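Alkaline phosphatase D (Bacillus subtilis, PDB 2YEQ) hydrolyses phosphate esters, as a secreted phosphodiesterase and alkaline phosphatase whose active site holds iron and calcium. Local coordinates at residues Lys292-Glu297 / Pro345-Asp350; Glu297-Asn302 / Gly354-Arg359; Arg303-Lys308 / Asp350-Tyr355. All blocks are in the same frame, centred on the assembly; numbering follows the deposited sequence.

Overall arrangement
The three contacts form one patch on the PhoD-like phosphatase domain, where 292-308 packs along 345-359, first antiparallel, then in nearly the same direction. Contact 1 is a two-stranded ribbon, contact 2 joins the following helix to the start of helix 356-368, and contact 3 closes the buried side. Centres of contacts 2 and 3 lie about 6 Å apart, those of contacts 1 and 2 about 10 Å. Arg303 of contact 3 bonds to Gly354, which contact 2 shares, while Arg359 of contact 2 forms a salt bridge with Asp353. One PE5 touches all three. No iron or calcium ligand belongs to these segments, but a sodium ion lies about 3 Å from the Asn300 side chain.

Contact 1. Residues Lys292-Glu297 / Pro345-Asp350; sequences KPPSDE and PIYSMD. With PE5 (3,6,9,12,15,18,21,24-octaoxahexacosan-1-ol), chain E.
Lys292 and Tyr347 face each other as a hydrogen-bonded pair in a very short antiparallel ribbon, strands 291-292 and 347-348, within the PhoD-like phosphatase domain. Two backbone bonds close the pair. Lys292 N gives to Tyr347 O at 2.9 Å, and Tyr347 N reaches Lys292 O at 2.8 Å, the second nearly straight at hydrogen (169°) although the donor stands well above the carbonyl plane. The ribbon is extended by a CA-H...O contact from Pro293 CA to Pro345 O, 3.4 Å. Pro294 belongs to this tight part: it sets CD against Pro345 CG at 3.8 Å, the two side chains crossing at about a right angle, and brings the same CD to the edge of the Tyr347 ring. Met349 packs against the lysine stem. Its chain bends at chi2 (-68°) and lays CG 4.0 Å from Lys292 CB, with CE 3.7 Å from Lys292 O. The loose side begins beyond this stem, where the lysine turns away and its NZ bonds to the backbone oxygens of Asn287 and Asp289. Pro293 is exposed and touches Pro345 O with little more than its CB and CA. The PE5 chain lies over one face of the tyrosine, displaced toward the rim, where its C1 comes 3.4 Å from Tyr347 CZ.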
loop_
_atom_site.group_PDB
_atom_site.type_symbol
_atom_site.label_atom_id
_atom_site.label_comp_id
_atom_site.label_asym_id
_atom_site.label_seq_id
_atom_site.Cartn_x
_atom_site.Cartn_y
_atom_site.Cartn_z
ATOM N N LYS A 292 -16.411 -16.344 -7.157
ATOM C CA LYS A 292 -17.750 -16.825 -7.447
ATOM C C LYS A 292 -18.168 -16.410 -8.847
ATOM O O LYS A 292 -17.589 -15.462 -9.415
ATOM C CB LYS A 292 -18.740 -16.218 -6.435
ATOM C CG LYS A 292 -18.434 -16.527 -4.963
ATOM C CD LYS A 292 -18.697 -18.000 -4.615
ATOM C CE LYS A 292 -18.325 -18.351 -3.165
ATOM N NZ LYS A 292 -18.963 -17.431 -2.171
ATOM N N PRO A 293 -19.201 -17.069 -9.392
ATOM C CA PRO A 293 -19.793 -16.605 -10.636
ATOM C C PRO A 293 -20.394 -15.245 -10.443
ATOM O O PRO A 293 -20.824 -14.937 -9.348
ATOM C CB PRO A 293 -20.894 -17.639 -10.926
ATOM C CG PRO A 293 -20.482 -18.852 -10.241
ATOM C CD PRO A 293 -19.663 -18.425 -9.037
ATOM N N PRO A 294 -20.399 -14.401 -11.468
ATOM C CA PRO A 294 -21.164 -13.177 -11.382
ATOM C C PRO A 294 -22.647 -13.501 -11.211
ATOM O O PRO A 294 -23.063 -14.619 -11.512
ATOM C CB PRO A 294 -20.935 -12.511 -12.739
ATOM C CG PRO A 294 -20.640 -13.627 -13.656
ATOM C CD PRO A 294 -20.020 -14.720 -12.854
ATOM N N SER A 295 -23.413 -12.531 -10.719
ATOM C CA SER A 295 -24.809 -12.743 -10.369
ATOM C C SER A 295 -25.500 -11.416 -10.431
ATOM O O SER A 295 -24.851 -10.370 -10.606
ATOM C CB SER A 295 -24.924 -13.328 -8.955
ATOM O OG SER A 295 -24.476 -12.406 -7.970
ATOM N N ASP A 296 -26.820 -11.438 -10.261
ATOM C CA ASP A 296 -27.574 -10.203 -10.184
ATOM C C ASP A 296 -27.113 -9.383 -8.988
ATOM O O ASP A 296 -27.093 -8.161 -9.038
ATOM C CB ASP A 296 -29.075 -10.491 -10.086
ATOM C CG ASP A 296 -29.623 -11.152 -11.353
ATOM O OD1 ASP A 296 -29.464 -10.580 -12.454
ATOM O OD2 ASP A 296 -30.177 -12.263 -11.244
ATOM N N GLU A 297 -26.762 -10.063 -7.909
ATOM C CA GLU A 297 -26.218 -9.407 -6.733
ATOM C C GLU A 297 -24.919 -8.631 -7.066
ATOM O O GLU A 297 -24.806 -7.429 -6.804
ATOM C CB GLU A 297 -25.971 -10.474 -5.666
ATOM C CG GLU A 297 -25.642 -9.966 -4.277
ATOM C CD GLU A 297 -25.682 -11.100 -3.230
ATOM O OE1 GLU A 297 -26.738 -11.759 -3.077
ATOM O OE2 GLU A 297 -24.673 -11.323 -2.547
ATOM N N PRO A 345 -17.918 -18.104 -16.063
ATOM C CA PRO A 345 -16.898 -17.238 -15.464
ATOM C C PRO A 345 -16.899 -17.327 -13.930
ATOM O O PRO A 345 -17.924 -17.675 -13.326
ATOM C CB PRO A 345 -17.299 -15.848 -15.926
ATOM C CG PRO A 345 -18.747 -15.940 -16.274
ATOM C CD PRO A 345 -18.963 -17.327 -16.747
ATOM N N ILE A 346 -15.737 -17.060 -13.327
ATOM C CA ILE A 346 -15.540 -17.021 -11.872
ATOM C C ILE A 346 -14.632 -15.805 -11.581
ATOM O O ILE A 346 -13.578 -15.639 -12.225
ATOM C CB ILE A 346 -14.911 -18.296 -11.365
ATOM C CG1 ILE A 346 -15.830 -19.492 -11.641
ATOM C CG2 ILE A 346 -14.583 -18.223 -9.829
ATOM C CD1 ILE A 346 -15.100 -20.798 -11.596
ATOM N N TYR A 347 -15.088 -14.944 -10.665
ATOM C CA TYR A 347 -14.464 -13.655 -10.379
ATOM C C TYR A 347 -14.218 -13.479 -8.884
ATOM O O TYR A 347 -14.922 -14.071 -8.053
ATOM C CB TYR A 347 -15.356 -12.533 -10.854
ATOM C CG TYR A 347 -15.428 -12.454 -12.366
ATOM C CD1 TYR A 347 -14.297 -12.136 -13.112
ATOM C CD2 TYR A 347 -16.612 -12.713 -13.044
ATOM C CE1 TYR A 347 -14.345 -12.075 -14.488
ATOM C CE2 TYR A 347 -16.680 -12.648 -14.426
ATOM C CZ TYR A 347 -15.540 -12.330 -15.141
ATOM O OH TYR A 347 -15.586 -12.265 -16.504
ATOM N N SER A 348 -13.241 -12.632 -8.554
ATOM C CA SER A 348 -12.976 -12.264 -7.163
ATOM C C SER A 348 -13.989 -11.254 -6.698
ATOM O O SER A 348 -14.066 -10.148 -7.220
ATOM C CB SER A 348 -11.568 -11.692 -6.996
ATOM O OG SER A 348 -11.431 -11.069 -5.727
ATOM N N MET A 349 -14.779 -11.618 -5.692
ATOM C CA MET A 349 -15.850 -10.732 -5.224
ATOM C C MET A 349 -15.309 -9.551 -4.431
ATOM O O MET A 349 -15.991 -8.539 -4.256
ATOM C CB MET A 349 -16.877 -11.555 -4.401
ATOM C CG MET A 349 -17.600 -12.604 -5.246
ATOM S SD MET A 349 -18.678 -11.772 -6.455
ATOM C CE MET A 349 -17.855 -12.065 -8.031
ATOM N N ASP A 350 -14.056 -9.643 -4.007
ATOM C CA ASP A 350 -13.405 -8.575 -3.220
ATOM C C ASP A 350 -12.615 -7.565 -4.069
ATOM O O ASP A 350 -12.198 -6.506 -3.572
ATOM C CB ASP A 350 -12.485 -9.209 -2.181
ATOM C CG ASP A 350 -12.000 -8.217 -1.140
ATOM O OD1 ASP A 350 -12.830 -7.527 -0.483
ATOM O OD2 ASP A 350 -10.755 -8.138 -0.975
HETATM C C48 PE5 E . -16.515 -7.516 -17.788
HETATM C C50 PE5 E . -17.285 -7.450 -16.467
HETATM O O1 PE5 E . -16.480 -7.919 -15.367
HETATM C C1 PE5 E . -16.840 -9.186 -14.791
HETATM C C2 PE5 E . -17.670 -9.036 -13.510
HETATM O O2 PE5 E . -19.095 -9.227 -13.687
#

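Contact 2. Residues Glu297-Asn302 / Gly354-Arg359; sequences ESRNPN and GYPAQR. With PE5 (3,6,9,12,15,18,21,24-octaoxahexacosan-1-ol), chain E.
Pro356 and Ala357 press against the backbone of Ser298-Pro301 in a contact with few side-chain meetings. The proline directs its ring at the carbonyl of Ser298, CD 3.3 Å from Ser298 O, and its CG rests beside Arg299 CA. One residue further on, the methyl of Ala357 sits against Pro301, CB to CA 3.5 Å, and also touches the Pro301 ring and Asn300 O. Between these two footholds a water bridges the segments: it donates to Ser298 O and to Asn300 O, both at 2.7 Å, and accepts from Ala357 N over a longer 3.3 Å. The water thus serves an amide in the first turn of helix 356-368, where no earlier helical carbonyl is available, while Tyr355 stands at the N-cap. After the short, weakly bonded helix about 296-299, Asn300 makes an Asx turn, its OD1 taking the backbone N of Asn302 at 2.8 Å with the donor above the amide plane, consistent with a turn that sets Pro301 against Ala357. A sodium ion lies about 3 Å from the Asn300 side chain. At the start of that helix Ser295 OG caps Ser298 N and Ser298 OG accepts from Ser295 N, a capping box that fixes the Ser298 side chain. Pro301 O is held by Arg361 further along helix 356-368. At the far flank Arg359, bent at chi3 (53°), forms a salt bridge from NH1 to Asp353 OD1 and bonds to the carbonyl of Phe334. Its NH2 lies 2.9 Å from O1 of the PE5 chain, which also brushes Pro356 CB.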
loop_
_atom_site.group_PDB
_atom_site.type_symbol
_atom_site.label_atom_id
_atom_site.label_comp_id
_atom_site.label_asym_id
_atom_site.label_seq_id
_atom_site.Cartn_x
_atom_site.Cartn_y
_atom_site.Cartn_z
ATOM N N GLU A 297 -26.762 -10.063 -7.909
ATOM C CA GLU A 297 -26.218 -9.407 -6.733
ATOM C C GLU A 297 -24.919 -8.631 -7.066
ATOM O O GLU A 297 -24.806 -7.429 -6.804
ATOM C CB GLU A 297 -25.971 -10.474 -5.666
ATOM C CG GLU A 297 -25.642 -9.966 -4.277
ATOM C CD GLU A 297 -25.682 -11.100 -3.230
ATOM O OE1 GLU A 297 -26.738 -11.759 -3.077
ATOM O OE2 GLU A 297 -24.673 -11.323 -2.547
ATOM N N SER A 298 -23.933 -9.313 -7.641
ATOM C CA SER A 298 -22.662 -8.640 -7.942
ATOM C C SER A 298 -22.854 -7.559 -8.991
ATOM O O SER A 298 -22.240 -6.485 -8.897
ATOM C CB SER A 298 -21.576 -9.620 -8.364
ATOM O OG SER A 298 -21.847 -10.179 -9.627
ATOM N N ARG A 299 -23.749 -7.808 -9.950
ATOM C CA ARG A 299 -23.990 -6.853 -11.051
ATOM C C ARG A 299 -24.905 -5.690 -10.675
ATOM O O ARG A 299 -25.048 -4.771 -11.465
ATOM C CB ARG A 299 -24.546 -7.574 -12.299
ATOM C CG ARG A 299 -23.550 -8.526 -13.000
ATOM C CD ARG A 299 -24.140 -9.161 -14.284
ATOM N NE ARG A 299 -25.339 -9.964 -13.990
ATOM C CZ ARG A 299 -25.445 -11.297 -14.070
ATOM N NH1 ARG A 299 -24.429 -12.056 -14.473
ATOM N NH2 ARG A 299 -26.598 -11.883 -13.747
ATOM N N ASN A 300 -25.508 -5.697 -9.481
ATOM C CA ASN A 300 -26.392 -4.589 -9.051
ATOM C C ASN A 300 -25.707 -3.241 -9.272
ATOM O O ASN A 300 -24.629 -3.004 -8.728
ATOM C CB ASN A 300 -26.758 -4.776 -7.566
ATOM C CG ASN A 300 -27.647 -3.681 -7.000
ATOM O OD1 ASN A 300 -27.821 -2.618 -7.573
ATOM N ND2 ASN A 300 -28.226 -3.961 -5.819
ATOM N N PRO A 301 -26.340 -2.339 -10.027
ATOM C CA PRO A 301 -25.701 -1.083 -10.392
ATOM C C PRO A 301 -25.604 -0.073 -9.284
ATOM O O PRO A 301 -24.834 0.886 -9.400
ATOM C CB PRO A 301 -26.619 -0.520 -11.505
ATOM C CG PRO A 301 -27.894 -1.215 -11.335
ATOM C CD PRO A 301 -27.550 -2.574 -10.836
ATOM N N ASN A 302 -26.386 -0.241 -8.214
ATOM C CA ASN A 302 -26.289 0.689 -7.093
ATOM C C ASN A 302 -25.060 0.473 -6.226
ATOM O O ASN A 302 -24.748 1.312 -5.396
ATOM C CB ASN A 302 -27.522 0.566 -6.190
ATOM C CG ASN A 302 -28.765 1.113 -6.846
ATOM O OD1 ASN A 302 -28.694 2.061 -7.620
ATOM N ND2 ASN A 302 -29.906 0.533 -6.527
ATOM N N GLY A 354 -15.835 -7.676 -8.651
ATOM C CA GLY A 354 -16.949 -7.873 -7.698
ATOM C C GLY A 354 -17.861 -6.666 -7.642
ATOM O O GLY A 354 -18.936 -6.719 -7.028
ATOM N N TYR A 355 -17.389 -5.564 -8.234
ATOM C CA TYR A 355 -18.067 -4.290 -8.255
ATOM C C TYR A 355 -18.092 -3.758 -9.701
ATOM O O TYR A 355 -17.653 -2.641 -9.956
ATOM C CB TYR A 355 -17.385 -3.283 -7.316
ATOM C CG TYR A 355 -17.380 -3.732 -5.842
ATOM C CD1 TYR A 355 -16.551 -4.764 -5.416
ATOM C CD2 TYR A 355 -18.252 -3.150 -4.906
ATOM C CE1 TYR A 355 -16.557 -5.204 -4.098
ATOM C CE2 TYR A 355 -18.241 -3.560 -3.559
ATOM C CZ TYR A 355 -17.403 -4.605 -3.170
ATOM O OH TYR A 355 -17.377 -5.074 -1.884
ATOM N N PRO A 356 -18.640 -4.541 -10.632
ATOM C CA PRO A 356 -18.547 -4.198 -12.079
ATOM C C PRO A 356 -19.238 -2.917 -12.485
ATOM O O PRO A 356 -18.749 -2.235 -13.385
ATOM C CB PRO A 356 -19.169 -5.411 -12.769
ATOM C CG PRO A 356 -20.152 -5.951 -11.740
ATOM C CD PRO A 356 -19.450 -5.752 -10.421
ATOM N N ALA A 357 -20.336 -2.543 -11.828
ATOM C CA ALA A 357 -21.001 -1.290 -12.174
ATOM C C ALA A 357 -20.191 -0.087 -11.753
ATOM O O ALA A 357 -20.119 0.923 -12.458
ATOM C CB ALA A 357 -22.407 -1.209 -11.563
ATOM N N GLN A 358 -19.611 -0.167 -10.567
ATOM C CA GLN A 358 -18.702 0.874 -10.116
ATOM C C GLN A 358 -17.564 1.015 -11.146
ATOM O O GLN A 358 -17.185 2.122 -11.500
ATOM C CB GLN A 358 -18.127 0.508 -8.746
ATOM C CG GLN A 358 -16.958 1.348 -8.304
ATOM C CD GLN A 358 -17.340 2.738 -7.894
ATOM O OE1 GLN A 358 -17.515 3.022 -6.712
ATOM N NE2 GLN A 358 -17.446 3.634 -8.860
ATOM N N ARG A 359 -17.012 -0.101 -11.590
ATOM C CA ARG A 359 -15.903 -0.031 -12.552
ATOM C C ARG A 359 -16.365 0.607 -13.869
ATOM O O ARG A 359 -15.666 1.458 -14.437
ATOM C CB ARG A 359 -15.291 -1.395 -12.805
ATOM C CG ARG A 359 -13.970 -1.275 -13.574
ATOM C CD ARG A 359 -13.262 -2.547 -13.640
ATOM N NE ARG A 359 -14.111 -3.599 -14.145
ATOM C CZ ARG A 359 -13.888 -4.891 -13.996
ATOM N NH1 ARG A 359 -12.814 -5.327 -13.367
ATOM N NH2 ARG A 359 -14.749 -5.773 -14.490
HETATM C C48 PE5 E . -16.515 -7.516 -17.788
HETATM C C50 PE5 E . -17.285 -7.450 -16.467
HETATM O O1 PE5 E . -16.480 -7.919 -15.367
HETATM C C1 PE5 E . -16.840 -9.186 -14.791
HETATM C C2 PE5 E . -17.670 -9.036 -13.510
HETATM O O2 PE5 E . -19.095 -9.227 -13.687
HETATM O O HOH W 1 -22.220 -3.843 -9.481
#

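Contact 3. Residues Arg303-Lys308 / Asp350-Tyr355; sequences RTLLGK and DSWDGY. With PE5 (3,6,9,12,15,18,21,24-octaoxahexacosan-1-ol), chain E.
Arg303 and Leu305 clasp the ring of Tyr355 from opposite faces. The guanidinium lies nearly flat on one face, planes 28° apart, and is displaced so that NH2 stands over the rim; with CZ 4.4 Å from the ring centroid this is a cation-pi stack. A bend at chi3 (72°) turns the head of the arginine back over the ring and aims its edge at a carbonyl: NH1 bonds to Gly354 O at 2.7 Å, almost straight (176°), each group lying in the plane of the other. Further anchors hold the head: NH2 also bonds to Asp284 O and to a water that donates to Gly354 O. On the opposite face Leu305 divides its branches between two aromatic rings. CD2 sits above the centre of the Tyr355 ring, 3.7 Å from the centroid and close to its normal, while CD1 lies over the face of the six-membered ring of Trp352, 3.5 Å from that centroid. Both are CH-pi contacts. The buried tyrosine hydroxyl bonds to Asp283 O and to Arg282 NH1, and the indole NE1 of Trp352 to Gln330. Thr304 carries an ST motif, OG1 accepting from Gly307 N at 2.8 Å, just ahead of helix 308-320. This layer, buried at Tyr355, Leu305 and Trp352, joins that helix's lead-in loop to the 3-10 turn 352-354 before helix 356-368, in the calcineurin-like phosphatase domain.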
loop_
_atom_site.group_PDB
_atom_site.type_symbol
_atom_site.label_atom_id
_atom_site.label_comp_id
_atom_site.label_asym_id
_atom_site.label_seq_id
_atom_site.Cartn_x
_atom_site.Cartn_y
_atom_site.Cartn_z
ATOM N N ARG A 303 -24.421 -0.672 -6.360
ATOM C CA ARG A 303 -23.321 -1.020 -5.475
ATOM C C ARG A 303 -22.088 -0.194 -5.793
ATOM O O ARG A 303 -21.795 0.044 -6.976
ATOM C CB ARG A 303 -23.006 -2.482 -5.584
ATOM C CG ARG A 303 -24.053 -3.346 -4.900
ATOM C CD ARG A 303 -23.801 -4.797 -5.110
ATOM N NE ARG A 303 -22.648 -5.261 -4.349
ATOM C CZ ARG A 303 -21.501 -5.720 -4.857
ATOM N NH1 ARG A 303 -21.299 -5.780 -6.170
ATOM N NH2 ARG A 303 -20.528 -6.112 -4.037
ATOM N N THR A 304 -21.409 0.253 -4.731
ATOM C CA THR A 304 -20.276 1.169 -4.804
ATOM C C THR A 304 -19.042 0.556 -4.121
ATOM O O THR A 304 -19.175 -0.289 -3.217
ATOM C CB THR A 304 -20.628 2.506 -4.143
ATOM O OG1 THR A 304 -19.622 3.465 -4.462
ATOM C CG2 THR A 304 -20.796 2.379 -2.573
ATOM N N LEU A 305 -17.858 0.943 -4.605
ATOM C CA LEU A 305 -16.581 0.680 -3.905
ATOM C C LEU A 305 -16.134 1.957 -3.239
ATOM O O LEU A 305 -15.664 1.939 -2.104
ATOM C CB LEU A 305 -15.457 0.258 -4.857
ATOM C CG LEU A 305 -15.050 -1.186 -5.039
ATOM C CD1 LEU A 305 -13.902 -1.213 -6.081
ATOM C CD2 LEU A 305 -14.618 -1.888 -3.751
ATOM N N LEU A 306 -16.267 3.075 -3.952
ATOM C CA LEU A 306 -15.659 4.320 -3.541
ATOM C C LEU A 306 -16.560 5.132 -2.664
ATOM O O LEU A 306 -16.077 6.003 -1.909
ATOM C CB LEU A 306 -15.318 5.186 -4.756
ATOM C CG LEU A 306 -14.353 4.634 -5.795
ATOM C CD1 LEU A 306 -14.213 5.642 -6.959
ATOM C CD2 LEU A 306 -12.987 4.303 -5.135
ATOM N N GLY A 307 -17.871 4.907 -2.798
ATOM C CA GLY A 307 -18.849 5.819 -2.239
ATOM C C GLY A 307 -19.026 7.002 -3.156
ATOM O O GLY A 307 -18.122 7.333 -3.948
ATOM N N LYS A 308 -20.173 7.669 -3.030
ATOM C CA LYS A 308 -20.580 8.701 -3.976
ATOM C C LYS A 308 -19.646 9.893 -3.993
ATOM O O LYS A 308 -19.318 10.386 -5.064
ATOM C CB LYS A 308 -22.011 9.185 -3.683
ATOM C CG LYS A 308 -22.478 10.388 -4.537
ATOM C CD LYS A 308 -23.681 10.052 -5.421
ATOM C CE LYS A 308 -23.290 9.163 -6.610
ATOM N NZ LYS A 308 -23.566 9.818 -7.932
ATOM N N ASP A 350 -14.056 -9.643 -4.007
ATOM C CA ASP A 350 -13.405 -8.575 -3.220
ATOM C C ASP A 350 -12.615 -7.565 -4.069
ATOM O O ASP A 350 -12.198 -6.506 -3.572
ATOM C CB ASP A 350 -12.485 -9.209 -2.181
ATOM C CG ASP A 350 -12.000 -8.217 -1.140
ATOM O OD1 ASP A 350 -12.830 -7.527 -0.483
ATOM O OD2 ASP A 350 -10.755 -8.138 -0.975
ATOM N N SER A 351 -12.456 -7.890 -5.351
ATOM C CA SER A 351 -11.764 -7.045 -6.338
ATOM C C SER A 351 -12.753 -6.218 -7.153
ATOM O O SER A 351 -13.957 -6.276 -6.909
ATOM C CB SER A 351 -10.934 -7.931 -7.281
ATOM O OG SER A 351 -9.999 -8.701 -6.540
ATOM N N TRP A 352 -12.256 -5.426 -8.115
ATOM C CA TRP A 352 -13.140 -4.594 -8.925
ATOM C C TRP A 352 -14.127 -5.441 -9.776
ATOM O O TRP A 352 -15.244 -4.981 -10.032
ATOM C CB TRP A 352 -12.377 -3.630 -9.830
ATOM C CG TRP A 352 -11.743 -2.461 -9.147
ATOM C CD1 TRP A 352 -10.586 -2.479 -8.414
ATOM C CD2 TRP A 352 -12.199 -1.128 -9.129
ATOM N NE1 TRP A 352 -10.301 -1.241 -7.959
ATOM C CE2 TRP A 352 -11.284 -0.389 -8.369
ATOM C CE3 TRP A 352 -13.312 -0.471 -9.671
ATOM C CZ2 TRP A 352 -11.414 0.966 -8.171
ATOM C CZ3 TRP A 352 -13.441 0.846 -9.474
ATOM C CH2 TRP A 352 -12.502 1.570 -8.727
ATOM N N ASP A 353 -13.751 -6.660 -10.154
ATOM C CA ASP A 353 -14.677 -7.570 -10.834
ATOM C C ASP A 353 -15.950 -7.859 -9.972
ATOM O O ASP A 353 -16.983 -8.271 -10.515
ATOM C CB ASP A 353 -14.025 -8.909 -11.133
ATOM C CG ASP A 353 -13.173 -8.919 -12.434
ATOM O OD1 ASP A 353 -13.475 -8.169 -13.397
ATOM O OD2 ASP A 353 -12.210 -9.719 -12.454
ATOM N N GLY A 354 -15.835 -7.676 -8.651
ATOM C CA GLY A 354 -16.949 -7.873 -7.698
ATOM C C GLY A 354 -17.861 -6.666 -7.642
ATOM O O GLY A 354 -18.936 -6.719 -7.028
ATOM N N TYR A 355 -17.389 -5.564 -8.234
ATOM C CA TYR A 355 -18.067 -4.290 -8.255
ATOM C C TYR A 355 -18.092 -3.758 -9.701
ATOM O O TYR A 355 -17.653 -2.641 -9.956
ATOM C CB TYR A 355 -17.385 -3.283 -7.316
ATOM C CG TYR A 355 -17.380 -3.732 -5.842
ATOM C CD1 TYR A 355 -16.551 -4.764 -5.416
ATOM C CD2 TYR A 355 -18.252 -3.150 -4.906
ATOM C CE1 TYR A 355 -16.557 -5.204 -4.098
ATOM C CE2 TYR A 355 -18.241 -3.560 -3.559
ATOM C CZ TYR A 355 -17.403 -4.605 -3.170
ATOM O OH TYR A 355 -17.377 -5.074 -1.884
HETATM C C48 PE5 E . -16.515 -7.516 -17.788
HETATM C C50 PE5 E . -17.285 -7.450 -16.467
HETATM O O1 PE5 E . -16.480 -7.919 -15.367
HETATM C C1 PE5 E . -16.840 -9.186 -14.791
HETATM C C2 PE5 E . -17.670 -9.036 -13.510
HETATM O O2 PE5 E . -19.095 -9.227 -13.687
HETATM O O HOH W 2 -18.622 -8.125 -4.625
#